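Local coordinates for protein packaging enzyme P4 (Pseudomonas phage phi13, PDB 4BLP) that probably hydrolyses nucleoside triphosphates as a hexameric RecA-like motor that translocates viral RNA during genome packaging, at residues D[99-110]-D[194-203]; D[168-176]-D[207-218]. One frame throughout, in Å; residues are numbered along the deposited sequence.

Contact 1. Residues D[99-110]-D[194-203]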
loop_
_atom_site.group_PDB
_atom_site.type_symbol
_atom_site.label_atom_id
_atom_site.label_comp_id
_atom_site.label_asym_id
_atom_site.label_seq_id
_atom_site.Cartn_x
_atom_site.Cartn_y
_atom_site.Cartn_z
ATOM N N PHE D 99 -28.131 -22.609 -21.481
ATOM C CA PHE D 99 -27.211 -21.979 -20.562
ATOM C C PHE D 99 -27.518 -22.325 -19.091
ATOM O O PHE D 99 -26.603 -22.606 -18.327
ATOM C CB PHE D 99 -27.227 -20.453 -20.759
ATOM C CG PHE D 99 -26.352 -20.107 -21.937
ATOM C CD1 PHE D 99 -24.964 -20.087 -21.806
ATOM C CD2 PHE D 99 -26.907 -19.894 -23.196
ATOM C CE1 PHE D 99 -24.144 -19.824 -22.907
ATOM C CE2 PHE D 99 -26.084 -19.624 -24.301
ATOM C CZ PHE D 99 -24.704 -19.614 -24.143
ATOM N N VAL D 100 -28.786 -22.314 -18.708
ATOM C CA VAL D 100 -29.133 -22.626 -17.307
ATOM C C VAL D 100 -28.805 -24.115 -16.992
ATOM O O VAL D 100 -28.110 -24.412 -16.018
ATOM C CB VAL D 100 -30.629 -22.316 -17.064
ATOM C CG1 VAL D 100 -31.040 -22.726 -15.654
ATOM C CG2 VAL D 100 -30.940 -20.840 -17.308
ATOM N N ALA D 101 -29.227 -25.028 -17.876
ATOM C CA ALA D 101 -29.031 -26.476 -17.675
ATOM C C ALA D 101 -27.552 -26.901 -17.609
ATOM O O ALA D 101 -27.224 -27.873 -16.909
ATOM C CB ALA D 101 -29.727 -27.265 -18.787
ATOM N N ASN D 102 -26.679 -26.220 -18.383
ATOM C CA ASN D 102 -25.268 -26.599 -18.469
ATOM C C ASN D 102 -24.385 -25.690 -17.625
ATOM O O ASN D 102 -23.181 -25.710 -17.818
ATOM C CB ASN D 102 -24.814 -26.584 -19.965
ATOM C CG ASN D 102 -25.460 -27.681 -20.754
ATOM O OD1 ASN D 102 -25.119 -28.860 -20.616
ATOM N ND2 ASN D 102 -26.571 -27.364 -21.442
ATOM N N ARG D 103 -24.945 -24.942 -16.680
ATOM C CA ARG D 103 -24.168 -23.957 -15.873
ATOM C C ARG D 103 -22.911 -24.596 -15.224
ATOM O O ARG D 103 -21.832 -23.965 -15.251
ATOM C CB ARG D 103 -25.057 -23.250 -14.847
ATOM C CG ARG D 103 -25.617 -24.185 -13.775
ATOM C CD ARG D 103 -26.715 -23.513 -12.966
ATOM N NE ARG D 103 -27.218 -24.387 -11.905
ATOM C CZ ARG D 103 -28.032 -25.417 -12.117
ATOM N NH1 ARG D 103 -28.401 -25.741 -13.360
ATOM N NH2 ARG D 103 -28.449 -26.160 -11.097
ATOM N N GLU D 104 -23.010 -25.848 -14.727
ATOM C CA GLU D 104 -21.837 -26.489 -14.096
ATOM C C GLU D 104 -20.739 -26.786 -15.088
ATOM O O GLU D 104 -19.592 -26.449 -14.793
ATOM C CB GLU D 104 -22.204 -27.798 -13.357
ATOM C CG GLU D 104 -22.994 -27.550 -12.095
ATOM C CD GLU D 104 -22.292 -26.716 -11.040
ATOM O OE1 GLU D 104 -21.076 -26.912 -10.809
ATOM O OE2 GLU D 104 -22.954 -25.808 -10.498
ATOM N N LEU D 105 -21.042 -27.399 -16.282
ATOM C CA LEU D 105 -20.013 -27.667 -17.281
ATOM C C LEU D 105 -19.384 -26.407 -17.790
ATOM O O LEU D 105 -18.213 -26.397 -18.163
ATOM C CB LEU D 105 -20.598 -28.419 -18.528
ATOM C CG LEU D 105 -21.106 -29.816 -18.393
ATOM C CD1 LEU D 105 -21.581 -30.312 -19.745
ATOM C CD2 LEU D 105 -20.051 -30.764 -17.816
ATOM N N ILE D 106 -20.186 -25.320 -17.881
ATOM C CA ILE D 106 -19.651 -24.068 -18.444
ATOM C C ILE D 106 -18.480 -23.517 -17.588
ATOM O O ILE D 106 -17.625 -22.807 -18.122
ATOM C CB ILE D 106 -20.822 -23.068 -18.601
ATOM C CG1 ILE D 106 -21.712 -23.539 -19.805
ATOM C CG2 ILE D 106 -20.349 -21.604 -18.806
ATOM C CD1 ILE D 106 -23.175 -22.893 -19.813
ATOM N N ARG D 107 -18.379 -23.912 -16.319
ATOM C CA ARG D 107 -17.222 -23.491 -15.483
ATOM C C ARG D 107 -15.893 -24.000 -16.075
ATOM O O ARG D 107 -14.850 -23.428 -15.799
ATOM C CB ARG D 107 -17.383 -24.058 -14.065
ATOM C CG ARG D 107 -18.646 -23.563 -13.328
ATOM C CD ARG D 107 -18.793 -24.359 -12.027
ATOM N NE ARG D 107 -20.093 -24.164 -11.394
ATOM C CZ ARG D 107 -20.381 -23.166 -10.568
ATOM N NH1 ARG D 107 -19.459 -22.262 -10.257
ATOM N NH2 ARG D 107 -21.594 -23.063 -10.043
ATOM N N ALA D 108 -15.952 -25.111 -16.865
ATOM C CA ALA D 108 -14.759 -25.690 -17.493
ATOM C C ALA D 108 -14.200 -24.853 -18.653
ATOM O O ALA D 108 -13.042 -25.055 -19.070
ATOM C CB ALA D 108 -15.096 -27.085 -18.012
ATOM N N VAL D 109 -15.033 -23.973 -19.235
ATOM C CA VAL D 109 -14.652 -23.223 -20.435
ATOM C C VAL D 109 -13.671 -22.093 -20.080
ATOM O O VAL D 109 -12.697 -21.914 -20.781
ATOM C CB VAL D 109 -15.898 -22.665 -21.183
ATOM C CG1 VAL D 109 -15.475 -21.822 -22.414
ATOM C CG2 VAL D 109 -16.837 -23.800 -21.607
ATOM N N VAL D 110 -14.001 -21.285 -19.045
ATOM C CA VAL D 110 -13.110 -20.201 -18.572
ATOM C C VAL D 110 -13.115 -20.327 -17.076
ATOM O O VAL D 110 -14.207 -20.392 -16.471
ATOM C CB VAL D 110 -13.543 -18.776 -19.010
ATOM C CG1 VAL D 110 -12.628 -17.701 -18.378
ATOM C CG2 VAL D 110 -13.575 -18.640 -20.536
ATOM N N THR D 194 -15.551 -14.871 -15.050
ATOM C CA THR D 194 -15.367 -16.136 -15.764
ATOM C C THR D 194 -16.640 -16.554 -16.473
ATOM O O THR D 194 -16.567 -17.009 -17.626
ATOM C CB THR D 194 -14.873 -17.275 -14.835
ATOM O OG1 THR D 194 -15.869 -17.593 -13.852
ATOM C CG2 THR D 194 -13.548 -16.925 -14.148
ATOM N N GLU D 195 -17.802 -16.402 -15.804
ATOM C CA GLU D 195 -19.065 -16.770 -16.454
ATOM C C GLU D 195 -19.299 -15.849 -17.668
ATOM O O GLU D 195 -19.745 -16.309 -18.714
ATOM C CB GLU D 195 -20.233 -16.653 -15.442
ATOM C CG GLU D 195 -21.541 -17.135 -16.041
ATOM C CD GLU D 195 -22.741 -16.949 -15.118
ATOM O OE1 GLU D 195 -22.646 -16.179 -14.131
ATOM O OE2 GLU D 195 -23.796 -17.539 -15.431
ATOM N N MET D 196 -19.066 -14.556 -17.500
ATOM C CA MET D 196 -19.247 -13.602 -18.606
ATOM C C MET D 196 -18.410 -14.029 -19.817
ATOM O O MET D 196 -18.959 -14.137 -20.911
ATOM C CB MET D 196 -18.836 -12.191 -18.139
ATOM C CG MET D 196 -19.050 -11.095 -19.218
ATOM S SD MET D 196 -17.755 -11.060 -20.508
ATOM C CE MET D 196 -16.347 -10.513 -19.494
ATOM N N LEU D 197 -17.113 -14.312 -19.622
ATOM C CA LEU D 197 -16.249 -14.673 -20.743
ATOM C C LEU D 197 -16.632 -16.012 -21.367
ATOM O O LEU D 197 -16.623 -16.120 -22.578
ATOM C CB LEU D 197 -14.777 -14.699 -20.333
ATOM C CG LEU D 197 -13.773 -14.758 -21.502
ATOM C CD1 LEU D 197 -13.977 -13.640 -22.574
ATOM C CD2 LEU D 197 -12.365 -14.689 -20.974
ATOM N N ALA D 198 -16.922 -17.026 -20.551
ATOM C CA ALA D 198 -17.278 -18.341 -21.076
ATOM C C ALA D 198 -18.555 -18.237 -21.916
ATOM O O ALA D 198 -18.601 -18.760 -23.041
ATOM C CB ALA D 198 -17.460 -19.336 -19.918
ATOM N N VAL D 199 -19.583 -17.551 -21.381
ATOM C CA VAL D 199 -20.870 -17.415 -22.089
ATOM C C VAL D 199 -20.637 -16.652 -23.410
ATOM O O VAL D 199 -21.165 -17.057 -24.452
ATOM C CB VAL D 199 -21.937 -16.733 -21.184
ATOM C CG1 VAL D 199 -23.182 -16.331 -21.969
ATOM C CG2 VAL D 199 -22.325 -17.690 -20.060
ATOM N N ALA D 200 -19.856 -15.569 -23.356
ATOM C CA ALA D 200 -19.531 -14.791 -24.570
ATOM C C ALA D 200 -18.826 -15.647 -25.611
ATOM O O ALA D 200 -19.208 -15.622 -26.798
ATOM C CB ALA D 200 -18.656 -13.583 -24.201
ATOM N N LEU D 201 -17.777 -16.376 -25.197
ATOM C CA LEU D 201 -17.019 -17.222 -26.145
ATOM C C LEU D 201 -17.898 -18.335 -26.710
ATOM O O LEU D 201 -17.784 -18.659 -27.893
ATOM C CB LEU D 201 -15.780 -17.825 -25.465
ATOM C CG LEU D 201 -14.731 -16.749 -25.066
ATOM C CD1 LEU D 201 -13.560 -17.406 -24.311
ATOM C CD2 LEU D 201 -14.207 -16.020 -26.364
ATOM N N LEU D 202 -18.763 -18.936 -25.875
ATOM C CA LEU D 202 -19.663 -19.996 -26.372
ATOM C C LEU D 202 -20.633 -19.461 -27.427
ATOM O O LEU D 202 -20.780 -20.066 -28.506
ATOM C CB LEU D 202 -20.430 -20.634 -25.198
ATOM C CG LEU D 202 -19.596 -21.617 -24.365
ATOM C CD1 LEU D 202 -20.258 -21.814 -22.943
ATOM C CD2 LEU D 202 -19.491 -22.948 -25.085
ATOM N N LEU D 203 -21.278 -18.340 -27.144
ATOM C CA LEU D 203 -22.216 -17.724 -28.079
ATOM C C LEU D 203 -21.521 -17.297 -29.374
ATOM O O LEU D 203 -22.020 -17.581 -30.441
ATOM C CB LEU D 203 -22.869 -16.507 -27.426
ATOM C CG LEU D 203 -23.932 -16.856 -26.376
ATOM C CD1 LEU D 203 -24.197 -15.660 -25.524
ATOM C CD2 LEU D 203 -25.256 -17.403 -27.046
HETATM O O HOH W 1 -15.259 -20.962 -13.655
#

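Contact 2. Residues D[168-176]-D[207-218]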
loop_
_atom_site.group_PDB
_atom_site.type_symbol
_atom_site.label_atom_id
_atom_site.label_comp_id
_atom_site.label_asym_id
_atom_site.label_seq_id
_atom_site.Cartn_x
_atom_site.Cartn_y
_atom_site.Cartn_z
ATOM N N PRO D 168 -28.073 -6.925 -32.460
ATOM C CA PRO D 168 -27.267 -8.115 -32.133
ATOM C C PRO D 168 -28.178 -9.321 -31.930
ATOM O O PRO D 168 -29.378 -9.151 -31.768
ATOM C CB PRO D 168 -26.597 -7.721 -30.807
ATOM C CG PRO D 168 -27.581 -6.788 -30.164
ATOM C CD PRO D 168 -28.187 -6.015 -31.295
ATOM N N ASP D 169 -27.631 -10.524 -31.913
ATOM C CA ASP D 169 -28.467 -11.693 -31.677
ATOM C C ASP D 169 -28.743 -11.875 -30.199
ATOM O O ASP D 169 -29.821 -12.314 -29.829
ATOM C CB ASP D 169 -27.793 -12.962 -32.230
ATOM C CG ASP D 169 -27.636 -12.937 -33.731
ATOM O OD1 ASP D 169 -28.614 -12.568 -34.432
ATOM O OD2 ASP D 169 -26.532 -13.262 -34.214
ATOM N N VAL D 170 -27.765 -11.525 -29.356
ATOM C CA VAL D 170 -27.884 -11.750 -27.920
ATOM C C VAL D 170 -27.041 -10.728 -27.188
ATOM O O VAL D 170 -25.985 -10.317 -27.693
ATOM C CB VAL D 170 -27.474 -13.219 -27.576
ATOM C CG1 VAL D 170 -26.020 -13.493 -27.966
ATOM C CG2 VAL D 170 -27.727 -13.559 -26.088
ATOM N N THR D 171 -27.513 -10.314 -26.025
ATOM C CA THR D 171 -26.772 -9.401 -25.146
ATOM C C THR D 171 -26.500 -10.090 -23.833
ATOM O O THR D 171 -27.423 -10.582 -23.180
ATOM C CB THR D 171 -27.566 -8.089 -24.939
ATOM O OG1 THR D 171 -27.811 -7.462 -26.211
ATOM C CG2 THR D 171 -26.829 -7.100 -24.010
ATOM N N ILE D 172 -25.233 -10.099 -23.427
ATOM C CA ILE D 172 -24.851 -10.623 -22.120
ATOM C C ILE D 172 -24.962 -9.455 -21.149
ATOM O O ILE D 172 -24.444 -8.374 -21.438
ATOM C CB ILE D 172 -23.447 -11.228 -22.145
ATOM C CG1 ILE D 172 -23.482 -12.507 -23.000
ATOM C CG2 ILE D 172 -22.949 -11.540 -20.687
ATOM C CD1 ILE D 172 -22.057 -12.985 -23.235
ATOM N N ARG D 173 -25.656 -9.666 -20.029
ATOM C CA ARG D 173 -25.872 -8.584 -19.059
ATOM C C ARG D 173 -25.044 -8.858 -17.824
ATOM O O ARG D 173 -25.234 -9.887 -17.167
ATOM C CB ARG D 173 -27.391 -8.479 -18.758
ATOM C CG ARG D 173 -28.126 -7.904 -20.005
ATOM C CD ARG D 173 -28.166 -6.366 -19.982
ATOM N NE ARG D 173 -29.038 -5.968 -18.878
ATOM C CZ ARG D 173 -29.017 -4.779 -18.279
ATOM N NH1 ARG D 173 -28.199 -3.820 -18.707
ATOM N NH2 ARG D 173 -29.797 -4.547 -17.238
ATOM N N TRP D 174 -24.057 -7.987 -17.571
ATOM C CA TRP D 174 -23.105 -8.166 -16.475
ATOM C C TRP D 174 -22.833 -6.872 -15.745
ATOM O O TRP D 174 -22.447 -5.868 -16.379
ATOM C CB TRP D 174 -21.769 -8.708 -17.051
ATOM C CG TRP D 174 -20.724 -9.017 -15.995
ATOM C CD1 TRP D 174 -20.930 -9.616 -14.779
ATOM C CD2 TRP D 174 -19.314 -8.727 -16.071
ATOM N NE1 TRP D 174 -19.739 -9.681 -14.077
ATOM C CE2 TRP D 174 -18.734 -9.141 -14.847
ATOM C CE3 TRP D 174 -18.486 -8.111 -17.046
ATOM C CZ2 TRP D 174 -17.349 -9.036 -14.593
ATOM C CZ3 TRP D 174 -17.114 -8.012 -16.802
ATOM C CH2 TRP D 174 -16.558 -8.454 -15.583
ATOM N N GLY D 175 -23.006 -6.905 -14.427
ATOM C CA GLY D 175 -22.664 -5.789 -13.542
ATOM C C GLY D 175 -23.478 -4.523 -13.746
ATOM O O GLY D 175 -23.039 -3.429 -13.382
ATOM N N GLU D 176 -24.679 -4.670 -14.296
ATOM C CA GLU D 176 -25.595 -3.567 -14.560
ATOM C C GLU D 176 -26.894 -3.771 -13.767
ATOM O O GLU D 176 -27.255 -4.911 -13.529
ATOM C CB GLU D 176 -25.941 -3.532 -16.067
ATOM C CG GLU D 176 -24.752 -3.179 -16.944
ATOM C CD GLU D 176 -24.365 -1.716 -16.917
ATOM O OE1 GLU D 176 -25.130 -0.899 -16.359
ATOM O OE2 GLU D 176 -23.263 -1.393 -17.414
ATOM N N ASP D 207 -21.756 -18.818 -33.479
ATOM C CA ASP D 207 -22.071 -17.870 -34.560
ATOM C C ASP D 207 -23.162 -16.841 -34.209
ATOM O O ASP D 207 -23.856 -16.347 -35.106
ATOM C CB ASP D 207 -22.464 -18.607 -35.877
ATOM C CG ASP D 207 -22.242 -17.773 -37.135
ATOM O OD1 ASP D 207 -21.368 -16.863 -37.110
ATOM O OD2 ASP D 207 -22.976 -17.987 -38.124
ATOM N N TYR D 208 -23.293 -16.495 -32.913
ATOM C CA TYR D 208 -24.166 -15.408 -32.493
ATOM C C TYR D 208 -23.397 -14.101 -32.546
ATOM O O TYR D 208 -22.226 -14.061 -32.153
ATOM C CB TYR D 208 -24.641 -15.607 -31.035
ATOM C CG TYR D 208 -25.672 -16.681 -30.846
ATOM C CD1 TYR D 208 -25.305 -18.021 -30.772
ATOM C CD2 TYR D 208 -27.009 -16.360 -30.692
ATOM C CE1 TYR D 208 -26.262 -19.027 -30.627
ATOM C CE2 TYR D 208 -27.973 -17.353 -30.515
ATOM C CZ TYR D 208 -27.597 -18.688 -30.519
ATOM O OH TYR D 208 -28.539 -19.670 -30.313
ATOM N N ARG D 209 -24.074 -13.018 -32.946
ATOM C CA ARG D 209 -23.506 -11.684 -32.777
ATOM C C ARG D 209 -23.817 -11.349 -31.341
ATOM O O ARG D 209 -24.984 -11.107 -31.018
ATOM C CB ARG D 209 -24.114 -10.635 -33.749
ATOM C CG ARG D 209 -23.653 -9.187 -33.412
ATOM C CD ARG D 209 -22.122 -8.974 -33.493
ATOM N NE ARG D 209 -21.626 -9.271 -34.841
ATOM C CZ ARG D 209 -20.703 -10.178 -35.131
ATOM N NH1 ARG D 209 -20.054 -10.810 -34.156
ATOM N NH2 ARG D 209 -20.388 -10.431 -36.394
ATOM N N VAL D 210 -22.794 -11.367 -30.487
ATOM C CA VAL D 210 -22.997 -11.178 -29.050
ATOM C C VAL D 210 -22.414 -9.851 -28.609
ATOM O O VAL D 210 -21.287 -9.486 -28.973
ATOM C CB VAL D 210 -22.426 -12.395 -28.224
ATOM C CG1 VAL D 210 -21.021 -12.785 -28.650
ATOM C CG2 VAL D 210 -22.469 -12.143 -26.712
ATOM N N VAL D 211 -23.187 -9.138 -27.798
ATOM C CA VAL D 211 -22.777 -7.848 -27.220
ATOM C C VAL D 211 -22.761 -8.025 -25.721
ATOM O O VAL D 211 -23.657 -8.672 -25.184
ATOM C CB VAL D 211 -23.782 -6.747 -27.666
ATOM C CG1 VAL D 211 -23.710 -5.517 -26.751
ATOM C CG2 VAL D 211 -23.587 -6.403 -29.157
ATOM N N ILE D 212 -21.780 -7.438 -25.046
ATOM C CA ILE D 212 -21.690 -7.500 -23.584
ATOM C C ILE D 212 -21.999 -6.134 -23.003
ATOM O O ILE D 212 -21.281 -5.167 -23.259
ATOM C CB ILE D 212 -20.319 -8.015 -23.094
ATOM C CG1 ILE D 212 -20.071 -9.438 -23.695
ATOM C CG2 ILE D 212 -20.283 -8.069 -21.560
ATOM C CD1 ILE D 212 -18.681 -9.598 -24.223
ATOM N N ASP D 213 -23.066 -6.091 -22.188
ATOM C CA ASP D 213 -23.505 -4.904 -21.482
ATOM C C ASP D 213 -23.378 -5.197 -19.991
ATOM O O ASP D 213 -24.307 -5.750 -19.414
ATOM C CB ASP D 213 -24.952 -4.553 -21.872
ATOM C CG ASP D 213 -25.460 -3.299 -21.210
ATOM O OD1 ASP D 213 -24.624 -2.521 -20.692
ATOM O OD2 ASP D 213 -26.698 -3.137 -21.119
ATOM N N SER D 214 -22.208 -4.935 -19.379
ATOM C CA SER D 214 -21.077 -4.197 -19.975
ATOM C C SER D 214 -19.769 -4.623 -19.317
ATOM O O SER D 214 -19.758 -5.562 -18.503
ATOM C CB SER D 214 -21.286 -2.694 -19.708
ATOM O OG SER D 214 -21.096 -2.420 -18.323
ATOM N N PHE D 215 -18.679 -3.888 -19.604
ATOM C CA PHE D 215 -17.393 -4.158 -18.964
ATOM C C PHE D 215 -17.165 -3.220 -17.769
ATOM O O PHE D 215 -16.026 -3.070 -17.318
ATOM C CB PHE D 215 -16.248 -4.040 -20.012
ATOM C CG PHE D 215 -15.944 -5.278 -20.818
ATOM C CD1 PHE D 215 -16.764 -6.398 -20.746
ATOM C CD2 PHE D 215 -14.808 -5.345 -21.632
ATOM C CE1 PHE D 215 -16.480 -7.554 -21.502
ATOM C CE2 PHE D 215 -14.502 -6.518 -22.361
ATOM C CZ PHE D 215 -15.345 -7.613 -22.303
ATOM N N ARG D 216 -18.234 -2.629 -17.214
ATOM C CA ARG D 216 -18.027 -1.736 -16.064
ATOM C C ARG D 216 -17.264 -2.444 -14.891
ATOM O O ARG D 216 -16.422 -1.801 -14.272
ATOM C CB ARG D 216 -19.321 -1.064 -15.618
ATOM C CG ARG D 216 -20.315 -1.890 -14.892
ATOM C CD ARG D 216 -21.635 -1.105 -14.909
ATOM N NE ARG D 216 -21.622 0.134 -14.128
ATOM C CZ ARG D 216 -22.256 0.286 -12.971
ATOM N NH1 ARG D 216 -22.950 -0.720 -12.449
ATOM N NH2 ARG D 216 -22.232 1.450 -12.345
ATOM N N ASN D 217 -17.520 -3.753 -14.600
ATOM C CA ASN D 217 -16.773 -4.392 -13.499
ATOM C C ASN D 217 -15.280 -4.555 -13.826
ATOM O O ASN D 217 -14.474 -4.607 -12.899
ATOM C CB ASN D 217 -17.386 -5.741 -13.145
ATOM C CG ASN D 217 -18.320 -5.604 -11.977
ATOM O OD1 ASN D 217 -18.791 -4.515 -11.673
ATOM N ND2 ASN D 217 -18.523 -6.686 -11.246
ATOM N N LEU D 218 -14.925 -4.625 -15.133
ATOM C CA LEU D 218 -13.517 -4.661 -15.524
ATOM C C LEU D 218 -12.894 -3.291 -15.251
ATOM O O LEU D 218 -11.805 -3.189 -14.660
ATOM C CB LEU D 218 -13.423 -5.040 -17.021
ATOM C CG LEU D 218 -12.080 -5.547 -17.475
ATOM C CD1 LEU D 218 -11.831 -6.993 -16.924
ATOM C CD2 LEU D 218 -11.996 -5.513 -19.039
HETATM O O HOH W 2 -25.708 -14.279 -36.550
HETATM O O HOH W 3 -21.134 -3.402 -11.199
#

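Contact 1. Residues D[99-110]-D[194-203]
Phe99, its CG beside the backbone N and anti to the carbonyl carbon (chi1 -81°), sends its ring from helix 95-101 to helix 193-205, and at Val110 a chi1 of 175° sets CG1 anti to the backbone N and CG2 beside it, both methyls meeting the same helix. Helix 193-205 packs on one end of the mixed sheet of a RecA-like P-loop NTPase fold, with Val199 and Leu203 touching Ile172 and Ile188 of that sheet; segment 99-110 packs against the helix as a further layer. The Phe99 ring spans two residues one turn apart. Its CE1 lies 3.7 Å from Val199 CG1, whereas CZ meets Leu203 CG at 3.6 Å. Leu89 and Ile188 also touch this buried ring. At Ala198 the chains come nearest, and its small methyl meets two side chains: Ile106 CG2 stands 3.8 Å from Ala198 CB, and Val109 CB approaches the same methyl at 3.9 Å. Leu202 fills the next position, its CD1 3.9 Å from Ile106 CG1, with Leu85 of helix 79-91 against both Leu202 and Val109. Val110 CG2 presses on the helix backbone, 3.7 Å from Ala198 N, and also borders Leu197 and Leu201. No direct hydrogen bond joins the two segments. At the Thr194 end a water donates to Val110 O at 3.1 Å and, weakly, to Thr194 OG1, which is also hydrogen-bonded to Asp192 OD2.

Contact 2. Residues D[168-176]-D[207-218]
Asp213 ends strand 210-213 beside Arg173 of the parallel neighbour 170-173, and its side chain meets residues of segment 168-176 from CB to both carboxylate oxygens. CB rests on Thr171 CG2 at 3.8 Å. CG, anti to the backbone N (chi1 -178°), lies 3.7 Å from Arg173 NH1. OD1 lies 3.7 Å from Glu176 OE2, two like charges with no hydrogen bond between them, and OD2 takes the Arg173 NH1 salt bridge at 2.9 Å from well above the carboxylate plane, although NH1 bonds within its own guanidinium plane. Asp182 holds Arg173 NE. Beyond the cis peptide before Ser214, OG of Ser214 donates to the anti lone pair of Glu176 OE2 at 2.6 Å and accepts from Arg216 N in an ST turn. Arg216 NH1 bonds Gly175 O at 2.9 Å, and its guanidinium also reaches Thr240 and Ser276 of the second subunit. Asn217 CB sits over the Trp174 six-membered ring, 3.9 Å from its centroid, a CH-pi contact; Trp174 NE1 bonds Ala191 O. Along the strands, backbone bonds such as Ile172 N to Val211 O keep the register. Asp213, weakly bonded through OD2 to Ser160 of the probable P-loop, occupies a strand-end position consistent with the Walker B aspartate of RecA-like NTPases.

Overall arrangement
The two contacts lie 13 Å apart, centre to centre, and interleave along the chain in the order 99-110, 168-176, 194-203, 207-218. Helix 193-205 of contact 1 leads directly into strand 210-213 of contact 2, ending in a Schellman motif in which Leu203 O probably accepts from Tyr208 N. The helix is sandwiched: segment 99-110 packs on it, and strands 170-173 and 210-213 of the central sheet lie beneath, with Ala200 on Ile172, and Met196 on Trp174 and Phe215 just past the strand ends. The helix therefore lies between segment 99-110 and the strands that lead to the likely nucleotide site. Both contacts also touch the second subunit of the hexamer.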